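Local coordinates for polysaccharide deacetylase-like protein (PDB 4V33) that probably acts as a zinc-dependent deacetylase of cell-envelope polysaccharide, joined to a fibronectin type III domain and needed for osmotic stability and cell shape, at residues A[114-119]-A[137-142]; A[62-67]-A[100-105]; A[77-82]-A[90-95]. One frame throughout, in Å; residues are numbered along the deposited sequence.

Contact 1. Residues A[114-119]-A[137-142]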
loop_
_atom_site.group_PDB
_atom_site.type_symbol
_atom_site.label_atom_id
_atom_site.label_comp_id
_atom_site.label_asym_id
_atom_site.label_seq_id
_atom_site.Cartn_x
_atom_site.Cartn_y
_atom_site.Cartn_z
ATOM N N ARG A 114 9.595 -10.381 2.841
ATOM C CA ARG A 114 9.384 -9.491 3.974
ATOM C C ARG A 114 7.896 -9.393 4.312
ATOM O O ARG A 114 7.086 -10.196 3.842
ATOM C CB ARG A 114 9.997 -8.120 3.665
ATOM C CG ARG A 114 11.495 -8.213 3.380
ATOM C CD ARG A 114 12.120 -6.863 3.027
ATOM N NE ARG A 114 11.893 -5.886 4.079
ATOM C CZ ARG A 114 12.637 -5.786 5.175
ATOM N NH1 ARG A 114 13.658 -6.614 5.367
ATOM N NH2 ARG A 114 12.353 -4.866 6.085
ATOM N N GLY A 115 7.531 -8.426 5.141
ATOM C CA GLY A 115 6.157 -8.313 5.590
ATOM C C GLY A 115 5.907 -8.920 6.958
ATOM O O GLY A 115 6.835 -9.122 7.747
ATOM N N GLU A 116 4.637 -9.195 7.238
ATOM C CA GLU A 116 4.225 -9.764 8.518
ATOM C C GLU A 116 4.413 -11.279 8.550
ATOM O O GLU A 116 3.989 -12.004 7.637
ATOM C CB GLU A 116 2.763 -9.425 8.797
ATOM C CG GLU A 116 2.261 -9.871 10.169
ATOM C CD GLU A 116 0.773 -9.660 10.311
ATOM O OE1 GLU A 116 0.000 -10.473 9.766
ATOM O OE2 GLU A 116 0.369 -8.670 10.948
ATOM N N PHE A 117 5.068 -11.740 9.604
ATOM C CA PHE A 117 5.218 -13.163 9.871
ATOM C C PHE A 117 4.460 -13.479 11.151
ATOM O O PHE A 117 4.686 -12.845 12.176
ATOM C CB PHE A 117 6.691 -13.515 10.078
ATOM C CG PHE A 117 7.544 -13.373 8.846
ATOM C CD1 PHE A 117 7.957 -12.121 8.405
ATOM C CD2 PHE A 117 7.963 -14.497 8.151
ATOM C CE1 PHE A 117 8.758 -11.993 7.284
ATOM C CE2 PHE A 117 8.778 -14.375 7.035
ATOM C CZ PHE A 117 9.162 -13.117 6.590
ATOM N N GLN A 118 3.565 -14.463 11.095
ATOM C CA GLN A 118 2.884 -14.925 12.301
ATOM C C GLN A 118 3.690 -16.013 13.000
ATOM O O GLN A 118 4.391 -16.792 12.346
ATOM C CB GLN A 118 1.467 -15.405 11.966
ATOM C CG GLN A 118 0.586 -14.238 11.525
ATOM C CD GLN A 118 -0.852 -14.613 11.269
ATOM O OE1 GLN A 118 -1.527 -15.173 12.135
ATOM N NE2 GLN A 118 -1.342 -14.292 10.075
ATOM N N ILE A 119 3.610 -16.034 14.330
ATOM C CA ILE A 119 4.375 -16.961 15.151
ATOM C C ILE A 119 3.445 -17.619 16.169
ATOM O O ILE A 119 2.790 -16.930 16.947
ATOM C CB ILE A 119 5.509 -16.237 15.923
ATOM C CG1 ILE A 119 6.399 -15.436 14.964
ATOM C CG2 ILE A 119 6.335 -17.247 16.733
ATOM C CD1 ILE A 119 7.332 -14.448 15.664
ATOM N N ALA A 137 3.460 -11.895 16.326
ATOM C CA ALA A 137 3.849 -11.615 14.961
ATOM C C ALA A 137 5.058 -10.697 14.964
ATOM O O ALA A 137 5.328 -9.998 15.949
ATOM C CB ALA A 137 2.698 -10.981 14.188
ATOM N N ILE A 138 5.793 -10.727 13.863
ATOM C CA ILE A 138 6.892 -9.802 13.642
ATOM C C ILE A 138 6.784 -9.277 12.218
ATOM O O ILE A 138 6.476 -10.026 11.293
ATOM C CB ILE A 138 8.258 -10.473 13.867
ATOM C CG1 ILE A 138 9.388 -9.463 13.657
ATOM C CG2 ILE A 138 8.431 -11.700 12.970
ATOM C CD1 ILE A 138 10.728 -9.955 14.135
ATOM N N THR A 139 7.017 -7.980 12.044
ATOM C CA THR A 139 6.873 -7.377 10.727
ATOM C C THR A 139 8.163 -6.735 10.234
ATOM O O THR A 139 8.699 -5.823 10.863
ATOM C CB THR A 139 5.745 -6.328 10.708
ATOM O OG1 THR A 139 4.498 -6.963 11.026
ATOM C CG2 THR A 139 5.649 -5.685 9.323
ATOM N N PHE A 140 8.658 -7.239 9.107
ATOM C CA PHE A 140 9.762 -6.617 8.392
ATOM C C PHE A 140 9.166 -5.750 7.289
ATOM O O PHE A 140 8.685 -6.262 6.279
ATOM C CB PHE A 140 10.699 -7.695 7.821
ATOM C CG PHE A 140 11.449 -8.453 8.886
ATOM C CD1 PHE A 140 10.887 -9.561 9.493
ATOM C CD2 PHE A 140 12.697 -8.024 9.305
ATOM C CE1 PHE A 140 11.568 -10.239 10.488
ATOM C CE2 PHE A 140 13.381 -8.700 10.298
ATOM C CZ PHE A 140 12.815 -9.809 10.891
ATOM N N GLU A 141 9.182 -4.438 7.504
ATOM C CA GLU A 141 8.451 -3.504 6.644
ATOM C C GLU A 141 8.736 -3.686 5.164
ATOM O O GLU A 141 9.893 -3.760 4.748
ATOM C CB GLU A 141 8.748 -2.052 7.036
ATOM C CG GLU A 141 8.192 -1.638 8.387
ATOM C CD GLU A 141 6.671 -1.665 8.440
ATOM O OE1 GLU A 141 6.028 -1.610 7.373
ATOM O OE2 GLU A 141 6.117 -1.745 9.562
ATOM N N GLN A 142 7.666 -3.788 4.383
ATOM C CA GLN A 142 7.784 -3.881 2.932
ATOM C C GLN A 142 7.728 -2.517 2.274
ATOM O O GLN A 142 6.986 -1.634 2.705
ATOM C CB GLN A 142 6.659 -4.743 2.350
ATOM C CG GLN A 142 6.648 -6.152 2.869
ATOM C CD GLN A 142 5.841 -7.100 2.003
ATOM O OE1 GLN A 142 6.380 -8.066 1.472
ATOM N NE2 GLN A 142 4.540 -6.852 1.892
HETATM O O HOH W 1 8.918 -9.215 0.281
HETATM O O HOH W 2 2.012 -6.149 10.752
#
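Gly-115 to Gln-118 pair with Phe-140 back to Ala-137 as antiparallel strands, their short axes 4.5 Å apart at 160°, and the hydrogen-bonded pairs are Gly-115 with Phe-140 and Phe-117 with Ile-138. Of the four backbone bonds the straightest runs from Phe-117 N to Ile-138 O, at 2.8 Å. Where the strands end, Arg-114 takes over. Its chain bends at chi3 (57°), which swings the guanidinium back over Phe-140 CB and brings NE and NH2 side-on to a single acceptor, Glu-141 O, each at 3.0 Å; this oxygen lies in the guanidinium plane, while both nitrogens approach it from one face of the carbonyl. NH1 goes to Ser-58 O. Gln-142 packs its CG directly on the backbone of Gly-115, 3.3 Å from Gly-115 N, and its OE1 is tied through a water to Arg-114 N. On the face carrying the aromatic residues, Phe-117 CE1 meets Phe-140 CD1 at 3.9 Å; the ring planes are nearly perpendicular (89°), but the pair is neither a stack nor an edge-to-face contact. Phe-117 CB rests on Ile-138 CG2 at 3.8 Å. On the other face Glu-116 CB and CG pass beside Thr-139 OG1, and a water joins the two side chains, 3.0 Å from Glu-116 OE2 and 2.6 Å from Thr-139 OG1. Glu-116 also bonds Thr-82 through OE1. The Phe-117 face is apolar, while Glu-116, Thr-139, Glu-141 and Gln-142 meet residues 193-196, so this end of the hairpin joins the sandwich to that segment. The double grip on Glu-141 O should limit rotation of the guanidinium, and a salt bridge from Lys-195 probably helps keep Glu-116 ionised.

Contact 2. Residues A[62-67]-A[100-105]; sequences TIHMTD and QFSLPF
Ile-63 and Leu-103 form the hydrogen-bonded antiparallel pair that joins strands 60-66 and 103-106 in the three-stranded sheet of the fibronectin type III sandwich. The bond from Ile-63 N to Leu-103 O is 2.7 Å long and nearly straight. The side chain of Ile-63 starts over that same carbonyl: CB lies 3.7 Å from Leu-103 O, and CG1, set beside the backbone N by a chi1 of -62°, is only slightly farther from it. From CG1 the chain extends to CD1, which touches Phe-105 at CB and CD2, 4.0 Å from CB, and has Leu-103 CD2 as a looser neighbour. The same methyl belongs to the sandwich interior, where Ile-63 also packs on Tyr-77 and Ile-119 of the facing sheet.

Beyond Leu-103 the regular pairing breaks off. Gln-100 and Phe-101 both have positive phi, so two residues, Phe-101 and Ser-102, span the distance that His-64 covers alone, and Gln-100 O can still accept from Met-65 N at 2.8 Å in an almost linear bond. The extended side chain of Gln-100 slants across that of Thr-66, bringing the face of its amide over Thr-66 CG2, with NE2 the nearest atom at 3.4 Å. Between these two ends the imidazole of His-64 lies obliquely against Ser-102, which is modelled in two conformers; in the one given, His-64 ND1, buried here without a polar partner, lies 3.7 Å from Ser-102 CB.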
loop_
_atom_site.group_PDB
_atom_site.type_symbol
_atom_site.label_atom_id
_atom_site.label_comp_id
_atom_site.label_asym_id
_atom_site.label_seq_id
_atom_site.Cartn_x
_atom_site.Cartn_y
_atom_site.Cartn_z
ATOM N N THR A 62 16.501 -11.987 16.757
ATOM C CA THR A 62 16.446 -13.201 17.554
ATOM C C THR A 62 15.171 -13.205 18.383
ATOM O O THR A 62 14.854 -12.224 19.053
ATOM C CB THR A 62 17.666 -13.326 18.482
ATOM O OG1 THR A 62 18.865 -13.305 17.694
ATOM C CG2 THR A 62 17.605 -14.619 19.280
ATOM N N ILE A 63 14.443 -14.315 18.328
ATOM C CA ILE A 63 13.202 -14.471 19.077
ATOM C C ILE A 63 13.477 -15.149 20.418
ATOM O O ILE A 63 14.309 -16.050 20.507
ATOM C CB ILE A 63 12.181 -15.300 18.262
ATOM C CG1 ILE A 63 11.834 -14.571 16.960
ATOM C CG2 ILE A 63 10.918 -15.576 19.072
ATOM C CD1 ILE A 63 11.107 -15.437 15.945
ATOM N N HIS A 64 12.790 -14.702 21.465
ATOM C CA HIS A 64 12.922 -15.318 22.779
ATOM C C HIS A 64 11.551 -15.553 23.387
ATOM O O HIS A 64 10.567 -14.933 22.977
ATOM C CB HIS A 64 13.712 -14.413 23.725
ATOM C CG HIS A 64 15.043 -13.986 23.191
ATOM N ND1 HIS A 64 16.181 -14.750 23.335
ATOM C CD2 HIS A 64 15.419 -12.870 22.526
ATOM C CE1 HIS A 64 17.202 -14.123 22.778
ATOM N NE2 HIS A 64 16.766 -12.981 22.278
ATOM N N MET A 65 11.495 -16.434 24.381
ATOM C CA MET A 65 10.287 -16.578 25.175
ATOM C C MET A 65 10.568 -16.313 26.647
ATOM O O MET A 65 11.587 -16.744 27.185
ATOM C CB MET A 65 9.679 -17.969 25.025
ATOM C CG MET A 65 8.377 -18.125 25.796
ATOM S SD MET A 65 6.917 -18.022 24.756
ATOM C CE MET A 65 7.558 -18.947 23.392
ATOM N N THR A 66 9.652 -15.604 27.293
ATOM C CA THR A 66 9.733 -15.396 28.730
ATOM C C THR A 66 8.402 -15.752 29.376
ATOM O O THR A 66 7.442 -16.101 28.686
ATOM C CB THR A 66 10.105 -13.941 29.070
ATOM O OG1 THR A 66 9.229 -13.046 28.372
ATOM C CG2 THR A 66 11.540 -13.656 28.661
ATOM N N ASP A 67 8.362 -15.685 30.704
ATOM C CA ASP A 67 7.129 -15.869 31.464
ATOM C C ASP A 67 6.475 -17.239 31.264
ATOM O O ASP A 67 5.264 -17.381 31.435
ATOM C CB ASP A 67 6.124 -14.758 31.139
ATOM C CG ASP A 67 6.703 -13.368 31.332
ATOM O OD1 ASP A 67 7.564 -13.194 32.219
ATOM O OD2 ASP A 67 6.295 -12.445 30.593
ATOM N N GLN A 100 16.466 -18.523 27.172
ATOM C CA GLN A 100 15.065 -18.175 26.929
ATOM C C GLN A 100 14.543 -18.705 25.590
ATOM O O GLN A 100 13.792 -18.025 24.892
ATOM C CB GLN A 100 14.862 -16.659 27.037
ATOM C CG GLN A 100 15.130 -16.118 28.440
ATOM C CD GLN A 100 15.071 -14.608 28.517
ATOM O OE1 GLN A 100 15.285 -13.911 27.524
ATOM N NE2 GLN A 100 14.780 -14.091 29.706
ATOM N N PHE A 101 14.957 -19.925 25.255
ATOM C CA PHE A 101 14.549 -20.593 24.017
ATOM C C PHE A 101 14.776 -19.717 22.796
ATOM O O PHE A 101 13.920 -19.584 21.914
ATOM C CB PHE A 101 13.116 -21.109 24.136
ATOM C CG PHE A 101 12.966 -22.173 25.184
ATOM C CD1 PHE A 101 13.398 -23.465 24.935
ATOM C CD2 PHE A 101 12.437 -21.874 26.429
ATOM C CE1 PHE A 101 13.285 -24.447 25.897
ATOM C CE2 PHE A 101 12.322 -22.850 27.397
ATOM C CZ PHE A 101 12.745 -24.140 27.131
ATOM N N SER A 102 15.967 -19.133 22.771
ATOM C CA SER A 102 16.388 -18.245 21.701
ATOM C C SER A 102 16.265 -18.912 20.337
ATOM O O SER A 102 16.616 -20.085 20.178
ATOM C CB SER A 102 17.834 -17.803 21.949
ATOM O OG SER A 102 18.421 -17.247 20.789
ATOM N N LEU A 103 15.769 -18.159 19.363
ATOM C CA LEU A 103 15.660 -18.633 17.993
ATOM C C LEU A 103 16.078 -17.525 17.041
ATOM O O LEU A 103 15.423 -16.483 16.963
ATOM C CB LEU A 103 14.231 -19.062 17.670
ATOM C CG LEU A 103 14.055 -19.697 16.287
ATOM C CD1 LEU A 103 14.347 -21.201 16.341
ATOM C CD2 LEU A 103 12.664 -19.415 15.716
ATOM N N PRO A 104 17.184 -17.741 16.317
ATOM C CA PRO A 104 17.578 -16.793 15.274
ATOM C C PRO A 104 16.525 -16.772 14.176
ATOM O O PRO A 104 16.055 -17.823 13.737
ATOM C CB PRO A 104 18.884 -17.385 14.738
ATOM C CG PRO A 104 19.394 -18.250 15.839
ATOM C CD PRO A 104 18.172 -18.817 16.493
ATOM N N PHE A 105 16.143 -15.577 13.748
ATOM C CA PHE A 105 15.181 -15.435 12.673
ATOM C C PHE A 105 15.789 -14.577 11.582
ATOM O O PHE A 105 16.284 -13.490 11.856
ATOM C CB PHE A 105 13.893 -14.781 13.173
ATOM C CG PHE A 105 12.830 -14.667 12.115
ATOM C CD1 PHE A 105 12.822 -13.603 11.222
ATOM C CD2 PHE A 105 11.850 -15.636 12.000
ATOM C CE1 PHE A 105 11.851 -13.512 10.241
ATOM C CE2 PHE A 105 10.875 -15.541 11.022
ATOM C CZ PHE A 105 10.877 -14.480 10.148
#

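Contact 3. Residues A[77-82]-A[90-95]; sequences YKIWRT and KSLSSK
Tyr-77 N donates to Leu-92 O over 2.8 Å in a nearly straight bond, and Leu-92 N donates back to Tyr-77 O, equally straight. The second hydrogen-bonded pair of this antiparallel hairpin is Ile-79 with Lys-90. Its two bonds differ: Ile-79 N meets Lys-90 O almost head-on to the carbonyl, with 171° at the oxygen, whereas Lys-90 N to Ile-79 O is longer, at 3.1 Å. Between them Lys-78 and Ser-91 form the non-hydrogen-bonded pair, and here CA-H groups fill in: Ser-91 CA lies 3.4 Å from Tyr-77 O, and Lys-78 CA is just as far from Lys-90 O. The pair is strongly twisted, its short axes at 142°.

Tyr-77 carries the side-chain part of the contact. With CG beside the backbone N (chi1 -60°), one edge of its ring runs along the partner strand, so that CD2 sits 3.5 Å from Leu-92 O, near the ring plane, and CE2 comes to 4.1 Å from Ser-94 CB at the same level. The phenol oxygen ends on Phe-101 O, and Ser-94 OG bonds Ser-102 O, which ties this hairpin to the segment leading into strand 103-106. On the same face Ile-79 CD1 touches Leu-92 CD1 at 4.2 Å, and Lys-90 sends its amine to Glu-109 O while also making a cation-pi contact with Phe-110. A buried tyrosine and isoleucine facing inward, with Lys-78 and Ser-91 on the outer face, fit an edge hairpin of the four-stranded sheet in a fibronectin type III beta sandwich.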
loop_
_atom_site.group_PDB
_atom_site.type_symbol
_atom_site.label_atom_id
_atom_site.label_comp_id
_atom_site.label_asym_id
_atom_site.label_seq_id
_atom_site.Cartn_x
_atom_site.Cartn_y
_atom_site.Cartn_z
ATOM N N TYR A 77 8.433 -23.091 17.342
ATOM C CA TYR A 77 7.813 -21.897 16.788
ATOM C C TYR A 77 7.300 -22.185 15.391
ATOM O O TYR A 77 8.091 -22.408 14.470
ATOM C CB TYR A 77 8.829 -20.755 16.692
ATOM C CG TYR A 77 9.455 -20.317 17.997
ATOM C CD1 TYR A 77 8.863 -19.334 18.773
ATOM C CD2 TYR A 77 10.658 -20.860 18.429
ATOM C CE1 TYR A 77 9.442 -18.906 19.964
ATOM C CE2 TYR A 77 11.251 -20.436 19.622
ATOM C CZ TYR A 77 10.632 -19.458 20.381
ATOM O OH TYR A 77 11.201 -19.024 21.562
ATOM N N LYS A 78 5.982 -22.182 15.227
ATOM C CA LYS A 78 5.394 -22.337 13.906
ATOM C C LYS A 78 5.297 -20.946 13.299
ATOM O O LYS A 78 4.679 -20.052 13.879
ATOM C CB LYS A 78 4.005 -22.970 13.979
ATOM C CG LYS A 78 3.368 -23.167 12.601
ATOM C CD LYS A 78 1.904 -23.581 12.699
ATOM C CE LYS A 78 1.769 -24.970 13.283
ATOM N NZ LYS A 78 0.342 -25.435 13.278
ATOM N N ILE A 79 5.922 -20.767 12.144
ATOM C CA ILE A 79 6.031 -19.440 11.552
ATOM C C ILE A 79 5.625 -19.484 10.093
ATOM O O ILE A 79 5.984 -20.414 9.357
ATOM C CB ILE A 79 7.467 -18.888 11.667
ATOM C CG1 ILE A 79 7.902 -18.862 13.135
ATOM C CG2 ILE A 79 7.565 -17.492 11.054
ATOM C CD1 ILE A 79 9.297 -18.314 13.362
ATOM N N TRP A 80 4.854 -18.482 9.684
ATOM C CA TRP A 80 4.522 -18.315 8.279
ATOM C C TRP A 80 4.351 -16.849 7.945
ATOM O O TRP A 80 4.095 -16.022 8.820
ATOM C CB TRP A 80 3.253 -19.084 7.908
ATOM C CG TRP A 80 1.974 -18.550 8.484
ATOM C CD1 TRP A 80 1.069 -17.735 7.860
ATOM C CD2 TRP A 80 1.431 -18.833 9.778
ATOM N NE1 TRP A 80 0.006 -17.484 8.695
ATOM C CE2 TRP A 80 0.204 -18.148 9.877
ATOM C CE3 TRP A 80 1.867 -19.599 10.866
ATOM C CZ2 TRP A 80 -0.591 -18.201 11.022
ATOM C CZ3 TRP A 80 1.075 -19.651 12.002
ATOM C CH2 TRP A 80 -0.138 -18.953 12.069
ATOM N N ARG A 81 4.492 -16.533 6.664
ATOM C CA ARG A 81 4.206 -15.186 6.194
ATOM C C ARG A 81 2.723 -15.071 5.958
ATOM O O ARG A 81 2.154 -15.876 5.228
ATOM C CB ARG A 81 4.901 -14.937 4.868
ATOM C CG ARG A 81 6.356 -14.702 4.992
ATOM C CD ARG A 81 6.974 -14.300 3.672
ATOM N NE ARG A 81 6.580 -12.968 3.222
ATOM C CZ ARG A 81 5.809 -12.735 2.164
ATOM N NH1 ARG A 81 5.329 -13.746 1.459
ATOM N NH2 ARG A 81 5.517 -11.490 1.809
ATOM N N THR A 82 2.109 -14.056 6.551
ATOM C CA THR A 82 0.678 -13.831 6.388
ATOM C C THR A 82 0.277 -13.828 4.911
ATOM O O THR A 82 -0.735 -14.426 4.527
ATOM C CB THR A 82 0.278 -12.515 7.045
ATOM O OG1 THR A 82 0.557 -12.604 8.450
ATOM C CG2 THR A 82 -1.199 -12.232 6.838
ATOM N N LYS A 90 6.238 -23.356 8.467
ATOM C CA LYS A 90 7.230 -24.329 8.901
ATOM C C LYS A 90 7.358 -24.218 10.411
ATOM O O LYS A 90 6.863 -23.262 11.023
ATOM C CB LYS A 90 8.585 -24.063 8.241
ATOM C CG LYS A 90 9.200 -22.743 8.685
ATOM C CD LYS A 90 10.569 -22.500 8.061
ATOM C CE LYS A 90 10.465 -22.273 6.572
ATOM N NZ LYS A 90 11.727 -21.697 6.025
ATOM N N SER A 91 8.010 -25.193 11.021
ATOM C CA SER A 91 8.214 -25.154 12.459
ATOM C C SER A 91 9.704 -25.161 12.779
ATOM O O SER A 91 10.451 -26.007 12.285
ATOM C CB SER A 91 7.520 -26.346 13.111
ATOM O OG SER A 91 7.796 -26.412 14.507
ATOM N N LEU A 92 10.126 -24.215 13.612
ATOM C CA LEU A 92 11.526 -24.082 13.995
ATOM C C LEU A 92 11.668 -24.314 15.498
ATOM O O LEU A 92 10.995 -23.663 16.296
ATOM C CB LEU A 92 12.051 -22.694 13.621
ATOM C CG LEU A 92 11.875 -22.296 12.148
ATOM C CD1 LEU A 92 12.320 -20.855 11.898
ATOM C CD2 LEU A 92 12.624 -23.254 11.239
ATOM N N SER A 93 12.547 -25.241 15.867
ATOM C CA SER A 93 12.706 -25.676 17.251
ATOM C C SER A 93 13.871 -24.978 17.950
ATOM O O SER A 93 14.937 -24.803 17.366
ATOM C CB SER A 93 12.914 -27.194 17.285
ATOM O OG SER A 93 13.388 -27.649 18.547
ATOM N N SER A 94 13.651 -24.571 19.196
ATOM C CA SER A 94 14.746 -24.162 20.071
ATOM C C SER A 94 14.791 -25.032 21.318
ATOM O O SER A 94 13.770 -25.253 21.972
ATOM C CB SER A 94 14.603 -22.708 20.501
ATOM O OG SER A 94 15.624 -22.375 21.430
ATOM N N LYS A 95 15.982 -25.514 21.652
ATOM C CA LYS A 95 16.179 -26.234 22.910
ATOM C C LYS A 95 17.125 -25.444 23.812
ATOM O O LYS A 95 17.691 -25.983 24.764
ATOM C CB LYS A 95 16.707 -27.646 22.652
ATOM C CG LYS A 95 15.724 -28.537 21.896
ATOM C CD LYS A 95 16.287 -29.934 21.676
ATOM C CE LYS A 95 15.302 -30.808 20.913
ATOM N NZ LYS A 95 15.787 -32.209 20.749
#

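Overall arrangement
All three contacts lie in the N-terminal beta sandwich, on one side of the chain's centre. Contacts 1 and 3, with centres about 13 Å apart, belong to the four-stranded sheet in the order 90-94, 74-81, 115-124, 130-140; contact 2 belongs to the facing three-stranded sheet, its centre about 16 Å from that of contact 1 and 11 Å from that of contact 3. Along the chain, contact 3 is nested inside the loop closed by contact 2, and contact 1 follows both. Phe-105 meets Phe-117 and Phe-140 between the sheets, so one core unites the set. Strand 130-140 then leads towards the deacetylase domain, whose zinc is bound by Asp-206, His-264 and His-268.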